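Local coordinates for monomethylamine corrinoid protein 1 (Methanosarcina barkeri, PDB 3EZX) that carries methyl groups on a bound corrinoid cofactor from the methyltransferase MtmB to MtbA during methanogenesis from methylamine, at residues K146-G151 against S177-F182; A92-T97 against G120-D125. All blocks are in the same frame, centred on the assembly; numbering follows the deposited sequence.

Contact 1: K146-G151 against S177-F182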
ATOM      1  N   LYS A 146      -7.238  13.378  15.812  1.00 47.48           N
ATOM      2  CA  LYS A 146      -6.039  13.178  15.009  1.00 51.92           C
ATOM      3  C   LYS A 146      -6.367  12.209  13.879  1.00 54.87           C
ATOM      4  O   LYS A 146      -6.468  11.001  14.102  1.00 57.45           O
ATOM      5  CB  LYS A 146      -4.927  12.606  15.884  1.00 50.04           C
ATOM      6  CG  LYS A 146      -3.529  13.017  15.463  1.00 68.64           C
ATOM      7  CD  LYS A 146      -3.327  14.516  15.618  1.00 67.92           C
ATOM      8  CE  LYS A 146      -1.877  14.903  15.373  1.00 80.51           C
ATOM      9  NZ  LYS A 146      -1.657  16.369  15.509  1.00 88.95           N
ATOM     10  N   VAL A 147      -6.527  12.728  12.665  1.00 51.88           N
ATOM     11  CA  VAL A 147      -6.881  11.874  11.533  1.00 52.17           C
ATOM     12  C   VAL A 147      -5.986  12.016  10.306  1.00 52.38           C
ATOM     13  O   VAL A 147      -5.658  13.124   9.882  1.00 41.05           O
ATOM     14  CB  VAL A 147      -8.349  12.124  11.108  1.00 55.15           C
ATOM     15  CG1 VAL A 147      -8.691  11.327   9.862  1.00 51.00           C
ATOM     16  CG2 VAL A 147      -9.291  11.734  12.244  1.00 59.15           C
ATOM     17  N   LEU A 148      -5.596  10.866   9.755  1.00 57.74           N
ATOM     18  CA  LEU A 148      -4.753  10.790   8.563  1.00 52.67           C
ATOM     19  C   LEU A 148      -5.467   9.990   7.481  1.00 50.16           C
ATOM     20  O   LEU A 148      -5.851   8.841   7.701  1.00 45.33           O
ATOM     21  CB  LEU A 148      -3.419  10.105   8.880  1.00 45.09           C
ATOM     22  CG  LEU A 148      -2.517   9.744   7.691  1.00 45.37           C
ATOM     23  CD1 LEU A 148      -2.134  10.997   6.906  1.00 35.38           C
ATOM     24  CD2 LEU A 148      -1.271   9.034   8.204  1.00 40.39           C
ATOM     25  N   LEU A 149      -5.649  10.601   6.317  1.00 46.64           N
ATOM     26  CA  LEU A 149      -6.305   9.923   5.212  1.00 42.91           C
ATOM     27  C   LEU A 149      -5.248   9.335   4.289  1.00 46.77           C
ATOM     28  O   LEU A 149      -4.559  10.069   3.580  1.00 46.01           O
ATOM     29  CB  LEU A 149      -7.194  10.899   4.437  1.00 26.06           C
ATOM     30  CG  LEU A 149      -8.314  11.555   5.254  1.00 42.88           C
ATOM     31  CD1 LEU A 149      -9.139  12.476   4.360  1.00 25.05           C
ATOM     32  CD2 LEU A 149      -9.197  10.478   5.882  1.00 38.56           C
ATOM     33  N   VAL A 150      -5.124   8.009   4.310  1.00 39.49           N
ATOM     34  CA  VAL A 150      -4.157   7.293   3.481  1.00 37.38           C
ATOM     35  C   VAL A 150      -4.863   6.678   2.264  1.00 40.03           C
ATOM     36  O   VAL A 150      -5.602   5.699   2.395  1.00 41.74           O
ATOM     37  CB  VAL A 150      -3.477   6.155   4.287  1.00 36.85           C
ATOM     38  CG1 VAL A 150      -2.291   5.610   3.517  1.00 28.95           C
ATOM     39  CG2 VAL A 150      -3.049   6.658   5.654  1.00 30.65           C
ATOM     40  N   GLY A 151      -4.628   7.242   1.083  1.00 31.83           N
ATOM     41  CA  GLY A 151      -5.275   6.726  -0.115  1.00 35.82           C
ATOM     42  C   GLY A 151      -4.388   6.067  -1.163  1.00 36.56           C
ATOM     43  O   GLY A 151      -3.254   6.486  -1.395  1.00 27.07           O
ATOM     44  N   SER A 177      -8.654  20.020   9.203  1.00 57.87           N
ATOM     45  CA  SER A 177      -8.677  19.255  10.447  1.00 56.61           C
ATOM     46  C   SER A 177      -8.044  17.870  10.277  1.00 57.39           C
ATOM     47  O   SER A 177      -7.822  17.161  11.260  1.00 60.63           O
ATOM     48  CB  SER A 177     -10.114  19.112  10.968  1.00 60.26           C
ATOM     49  OG  SER A 177     -10.919  18.350  10.083  1.00 65.29           O
ATOM     50  N   VAL A 178      -7.755  17.489   9.033  1.00 38.69           N
ATOM     51  CA  VAL A 178      -7.139  16.193   8.751  1.00 51.40           C
ATOM     52  C   VAL A 178      -5.960  16.296   7.780  1.00 53.87           C
ATOM     53  O   VAL A 178      -5.918  17.180   6.923  1.00 55.21           O
ATOM     54  CB  VAL A 178      -8.156  15.191   8.149  1.00 54.56           C
ATOM     55  CG1 VAL A 178      -9.353  15.046   9.071  1.00 62.82           C
ATOM     56  CG2 VAL A 178      -8.586  15.648   6.758  1.00 50.94           C
ATOM     57  N   LYS A 179      -5.008  15.381   7.923  1.00 47.33           N
ATOM     58  CA  LYS A 179      -3.829  15.337   7.062  1.00 56.33           C
ATOM     59  C   LYS A 179      -4.084  14.296   5.965  1.00 54.21           C
ATOM     60  O   LYS A 179      -4.637  13.230   6.238  1.00 62.44           O
ATOM     61  CB  LYS A 179      -2.607  14.968   7.910  1.00 55.90           C
ATOM     62  CG  LYS A 179      -2.861  13.768   8.806  1.00 60.19           C
ATOM     63  CD  LYS A 179      -2.013  13.766  10.071  1.00 48.25           C
ATOM     64  CE  LYS A 179      -2.405  12.574  10.941  1.00 48.39           C
ATOM     65  NZ  LYS A 179      -1.720  12.511  12.252  1.00 38.73           N
ATOM     66  N   CYS A 180      -3.694  14.604   4.729  1.00 47.70           N
ATOM     67  CA  CYS A 180      -3.919  13.694   3.602  1.00 44.40           C
ATOM     68  C   CYS A 180      -2.665  13.193   2.891  1.00 45.65           C
ATOM     69  O   CYS A 180      -1.863  13.984   2.401  1.00 52.33           O
ATOM     70  CB  CYS A 180      -4.825  14.367   2.567  1.00 36.61           C
ATOM     71  SG  CYS A 180      -6.487  14.710   3.150  1.00 54.70           S
ATOM     72  N   MET A 181      -2.520  11.873   2.824  1.00 52.50           N
ATOM     73  CA  MET A 181      -1.381  11.249   2.156  1.00 51.17           C
ATOM     74  C   MET A 181      -1.882  10.265   1.100  1.00 48.98           C
ATOM     75  O   MET A 181      -2.573   9.296   1.420  1.00 56.69           O
ATOM     76  CB  MET A 181      -0.491  10.518   3.179  1.00 49.50           C
ATOM     77  CG  MET A 181       0.749   9.847   2.574  1.00 49.89           C
ATOM     78  SD  MET A 181       1.853   9.056   3.791  1.00 57.35           S
ATOM     79  CE  MET A 181       0.937   7.581   4.174  1.00 52.87           C
ATOM     80  N   PHE A 182      -1.550  10.527  -0.161  1.00 47.79           N
ATOM     81  CA  PHE A 182      -1.949   9.645  -1.252  1.00 48.87           C
ATOM     82  C   PHE A 182      -0.722   8.912  -1.800  1.00 46.32           C
ATOM     83  O   PHE A 182       0.396   9.410  -1.703  1.00 53.35           O
ATOM     84  CB  PHE A 182      -2.626  10.435  -2.380  1.00 44.54           C
ATOM     85  CG  PHE A 182      -3.990  10.959  -2.028  1.00 61.24           C
ATOM     86  CD1 PHE A 182      -4.162  12.274  -1.603  1.00 60.07           C
ATOM     87  CD2 PHE A 182      -5.107  10.135  -2.124  1.00 55.26           C
ATOM     88  CE1 PHE A 182      -5.426  12.757  -1.277  1.00 63.92           C
ATOM     89  CE2 PHE A 182      -6.376  10.607  -1.801  1.00 61.42           C
ATOM     90  CZ  PHE A 182      -6.536  11.921  -1.378  1.00 67.86           C
TER
HETATM   91  O   HOH W   1      -5.540  15.632  11.815  1.00 51.72           O

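Contact 2: A92-T97 against G120-D125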
ATOM      1  N   ALA A  92      -0.317   7.393  17.620  1.00 73.67           N
ATOM      2  CA  ALA A  92       0.033   8.667  17.003  1.00 60.53           C
ATOM      3  C   ALA A  92      -1.134   9.237  16.212  1.00 55.70           C
ATOM      4  O   ALA A  92      -1.001  10.275  15.563  1.00 54.27           O
ATOM      5  CB  ALA A  92       1.239   8.492  16.091  1.00 65.76           C
ATOM      6  N   GLY A  93      -2.276   8.556  16.264  1.00 48.57           N
ATOM      7  CA  GLY A  93      -3.443   9.032  15.546  1.00 38.84           C
ATOM      8  C   GLY A  93      -4.256   7.942  14.877  1.00 43.54           C
ATOM      9  O   GLY A  93      -3.958   6.752  15.006  1.00 42.49           O
ATOM     10  N   LEU A  94      -5.293   8.359  14.157  1.00 43.64           N
ATOM     11  CA  LEU A  94      -6.172   7.437  13.453  1.00 40.35           C
ATOM     12  C   LEU A  94      -5.950   7.518  11.950  1.00 49.11           C
ATOM     13  O   LEU A  94      -6.036   8.595  11.360  1.00 45.33           O
ATOM     14  CB  LEU A  94      -7.634   7.769  13.746  1.00 47.13           C
ATOM     15  CG  LEU A  94      -8.647   6.920  12.965  1.00 45.78           C
ATOM     16  CD1 LEU A  94      -8.692   5.527  13.572  1.00 25.27           C
ATOM     17  CD2 LEU A  94     -10.019   7.572  13.010  1.00 29.88           C
ATOM     18  N   ALA A  95      -5.667   6.378  11.335  1.00 46.97           N
ATOM     19  CA  ALA A  95      -5.451   6.345   9.901  1.00 42.08           C
ATOM     20  C   ALA A  95      -6.627   5.664   9.218  1.00 39.72           C
ATOM     21  O   ALA A  95      -7.005   4.548   9.566  1.00 40.55           O
ATOM     22  CB  ALA A  95      -4.168   5.601   9.583  1.00 28.54           C
ATOM     23  N   ILE A  96      -7.214   6.362   8.257  1.00 33.82           N
ATOM     24  CA  ILE A  96      -8.334   5.847   7.481  1.00 35.56           C
ATOM     25  C   ILE A  96      -7.752   5.507   6.113  1.00 38.45           C
ATOM     26  O   ILE A  96      -7.454   6.411   5.320  1.00 33.15           O
ATOM     27  CB  ILE A  96      -9.446   6.923   7.335  1.00 39.42           C
ATOM     28  CG1 ILE A  96      -9.959   7.346   8.730  1.00 30.44           C
ATOM     29  CG2 ILE A  96     -10.571   6.379   6.468  1.00 28.97           C
ATOM     30  CD1 ILE A  96     -10.945   8.507   8.678  1.00 17.32           C
ATOM     31  N   THR A  97      -7.571   4.211   5.857  1.00 36.46           N
ATOM     32  CA  THR A  97      -6.982   3.733   4.611  1.00 36.13           C
ATOM     33  C   THR A  97      -7.966   3.255   3.555  1.00 28.47           C
ATOM     34  O   THR A  97      -8.969   2.610   3.868  1.00 21.79           O
ATOM     35  CB  THR A  97      -5.987   2.566   4.886  1.00 46.88           C
ATOM     36  OG1 THR A  97      -6.610   1.571   5.716  1.00 45.88           O
ATOM     37  CG2 THR A  97      -4.717   3.082   5.575  1.00 55.18           C
ATOM     38  N   GLY A 120       2.317   2.543  15.699  1.00 51.47           N
ATOM     39  CA  GLY A 120       1.499   3.361  16.574  1.00 55.02           C
ATOM     40  C   GLY A 120       0.293   4.062  15.983  1.00 59.61           C
ATOM     41  O   GLY A 120       0.033   5.219  16.307  1.00 69.44           O
ATOM     42  N   PHE A 121      -0.449   3.378  15.123  1.00 55.12           N
ATOM     43  CA  PHE A 121      -1.640   3.974  14.527  1.00 49.81           C
ATOM     44  C   PHE A 121      -2.846   3.071  14.688  1.00 48.34           C
ATOM     45  O   PHE A 121      -2.723   1.847  14.659  1.00 50.68           O
ATOM     46  CB  PHE A 121      -1.447   4.236  13.034  1.00 39.31           C
ATOM     47  CG  PHE A 121      -0.886   5.585  12.714  1.00 43.66           C
ATOM     48  CD1 PHE A 121       0.487   5.782  12.636  1.00 42.04           C
ATOM     49  CD2 PHE A 121      -1.734   6.661  12.468  1.00 41.64           C
ATOM     50  CE1 PHE A 121       1.009   7.033  12.306  1.00 44.36           C
ATOM     51  CE2 PHE A 121      -1.221   7.915  12.141  1.00 47.90           C
ATOM     52  CZ  PHE A 121       0.153   8.100  12.060  1.00 41.43           C
ATOM     53  N   GLN A 122      -4.012   3.676  14.878  1.00 50.72           N
ATOM     54  CA  GLN A 122      -5.232   2.895  14.984  1.00 45.16           C
ATOM     55  C   GLN A 122      -5.699   2.831  13.541  1.00 40.20           C
ATOM     56  O   GLN A 122      -5.666   3.832  12.823  1.00 39.07           O
ATOM     57  CB  GLN A 122      -6.277   3.595  15.842  1.00 47.82           C
ATOM     58  CG  GLN A 122      -7.503   2.735  16.068  1.00 66.07           C
ATOM     59  CD  GLN A 122      -8.718   3.541  16.466  1.00 80.38           C
ATOM     60  OE1 GLN A 122      -9.796   2.989  16.698  1.00 82.63           O
ATOM     61  NE2 GLN A 122      -8.555   4.860  16.543  1.00 85.38           N
ATOM     62  N   ILE A 123      -6.135   1.658  13.112  1.00 43.23           N
ATOM     63  CA  ILE A 123      -6.541   1.488  11.732  1.00 44.95           C
ATOM     64  C   ILE A 123      -8.032   1.456  11.435  1.00 42.99           C
ATOM     65  O   ILE A 123      -8.832   0.938  12.214  1.00 43.43           O
ATOM     66  CB  ILE A 123      -5.892   0.210  11.147  1.00 40.75           C
ATOM     67  CG1 ILE A 123      -4.369   0.355  11.169  1.00 47.14           C
ATOM     68  CG2 ILE A 123      -6.378  -0.038   9.735  1.00 47.52           C
ATOM     69  CD1 ILE A 123      -3.861   1.624  10.503  1.00 31.74           C
ATOM     70  N   VAL A 124      -8.378   2.037  10.291  1.00 42.62           N
ATOM     71  CA  VAL A 124      -9.743   2.071   9.776  1.00 45.36           C
ATOM     72  C   VAL A 124      -9.583   1.797   8.279  1.00 46.63           C
ATOM     73  O   VAL A 124      -9.416   2.719   7.477  1.00 48.89           O
ATOM     74  CB  VAL A 124     -10.411   3.442   9.983  1.00 44.49           C
ATOM     75  CG1 VAL A 124     -11.841   3.407   9.454  1.00 36.88           C
ATOM     76  CG2 VAL A 124     -10.422   3.790  11.453  1.00 48.90           C
ATOM     77  N   ASP A 125      -9.613   0.514   7.929  1.00 41.90           N
ATOM     78  CA  ASP A 125      -9.441   0.049   6.552  1.00 38.73           C
ATOM     79  C   ASP A 125     -10.772  -0.001   5.804  1.00 38.13           C
ATOM     80  O   ASP A 125     -11.573  -0.904   6.036  1.00 40.19           O
ATOM     81  CB  ASP A 125      -8.825  -1.352   6.581  1.00 37.81           C
ATOM     82  CG  ASP A 125      -8.186  -1.743   5.269  1.00 45.68           C
ATOM     83  OD1 ASP A 125      -8.666  -1.298   4.204  1.00 42.89           O
ATOM     84  OD2 ASP A 125      -7.204  -2.513   5.307  1.00 50.31           O
TER

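Contact 1: K146-G151 against S177-F182
Lys179 N donates to Val147 O, and Leu149 N returns the bond to Lys179 O at 2.8 Å; one step on, Met181 N reaches Leu149 O and Gly151 N closes the ladder on Met181 O. These four backbone hydrogen bonds join strands 147-151 and 179-182 in parallel and are nearly straight, from 161° to 171° at the hydrogen. CA-H groups of Leu148 and Val150 add weaker contacts to the oxygens of Lys179 and Met181. Before the ladder begins, a water bridges the gap, accepting from Val147 N and donating to Ser177 O.

Apolar contacts divide between the two faces of the sheet. Leu149, Val147, Cys180 and Val178 share one: Leu149 CD1 lies 3.7 Å from Cys180 SG and 4.0 Å from Val178 CG2, beneath helix 161-171, whose Leu169 and Met166 touch Leu149 and Cys180. Strand 179-182 is an edge of the parallel sheet of the B12-binding domain, a Rossmann-like fold with strand order 2-1-3-4, and 147-151 is the inner strand next to it. The other face carries Leu148, Val150, Lys179 and Met181. Leu148 CD1 packs at 4.1 Å from Met181 CB, and the side chains of Val150 and Met181 run side by side until Met181 CE meets Val150 CG1. Val150, Gly151, Met181 and Phe182 also belong to the corrinoid pocket, where Met181 O makes a weak hydrogen bond to the cofactor.

Lys179 brings a charged group to the face of Leu148 and Met181, near the start of its strand. Its CG sits between backbone N and carbonyl carbon (chi1 48°), and the extended chain beyond crosses Leu148 and Lys146 at about right angles. Lys146 NZ and Lys179 NZ remain 5.0 Å apart, and Lys179 NZ forms a salt bridge with the C-terminal carboxylate of Met215.

Contact 2: A92-T97 against G120-D125
With Leu94 CG turned anti to its own nitrogen (chi1 176°) and Val124 CG2 placed beside the nitrogen of Val124, two branched side chains cross at a slant on one face of the strand pair. The extended chain of Gln122 also passes slantwise over Leu94 on this face. The pair belongs to a right-handed beta-alpha-beta unit, in which helix 107-118 carries the chain from strand 94-99 over to the parallel strand 122-125 of the Rossmann-like domain.

On the opposite face the Phe121 ring reaches the 92-97 segment at Ala92 and Ala95. Ala92 CB stands 4.0 Å above one face of the ring, offset toward its rim, while Ala95 CB approaches Phe121 CD2 obliquely at 3.9 Å. Leu116 of the crossover helix and Ala211 and Leu212 of helix 204-213 also touch this ring, which thereby joins the strand pair to two helices.

Backbone bonds run the length of the contact. Ahead of the strands, Ala92 N donates to Gly120 O; Gln122 N to Gly93 O and Ala95 N to Gln122 O, at 2.9 Å, are almost linear. Val124 N to Ala95 O is more bent, at 133°, and Thr97 N to Val124 O is the last. Beyond it, Thr97 OG1 lies 3.3 Å from Asp125 CA, and Asp125 OD1 is hydrogen-bonded to His109 NE2 of helix 107-118.

Overall arrangement
The two contacts hold neighbouring parts of one parallel sheet: 94-97 and 147-151 are its inner strands, bonded to each other through Leu94 O to Leu148 N and Ile96 N to Leu148 O, whereas 122-125 and 179-182 are its edges. Contact 1 is almost wholly buried; contact 2 is partly so, with Ala92, Gln122 and Asp125 exposed. Their chemistry follows: contact 1 pairs aliphatic and sulfur-bearing side chains, with a buried lysine at one end, and supplies residues to the corrinoid pocket, whereas contact 2, away from the annotated sites, adds an aromatic ring and, on its edge strand, polar Gln122 and Asp125 to aliphatic packing. Val150 and Thr97 pack together between them.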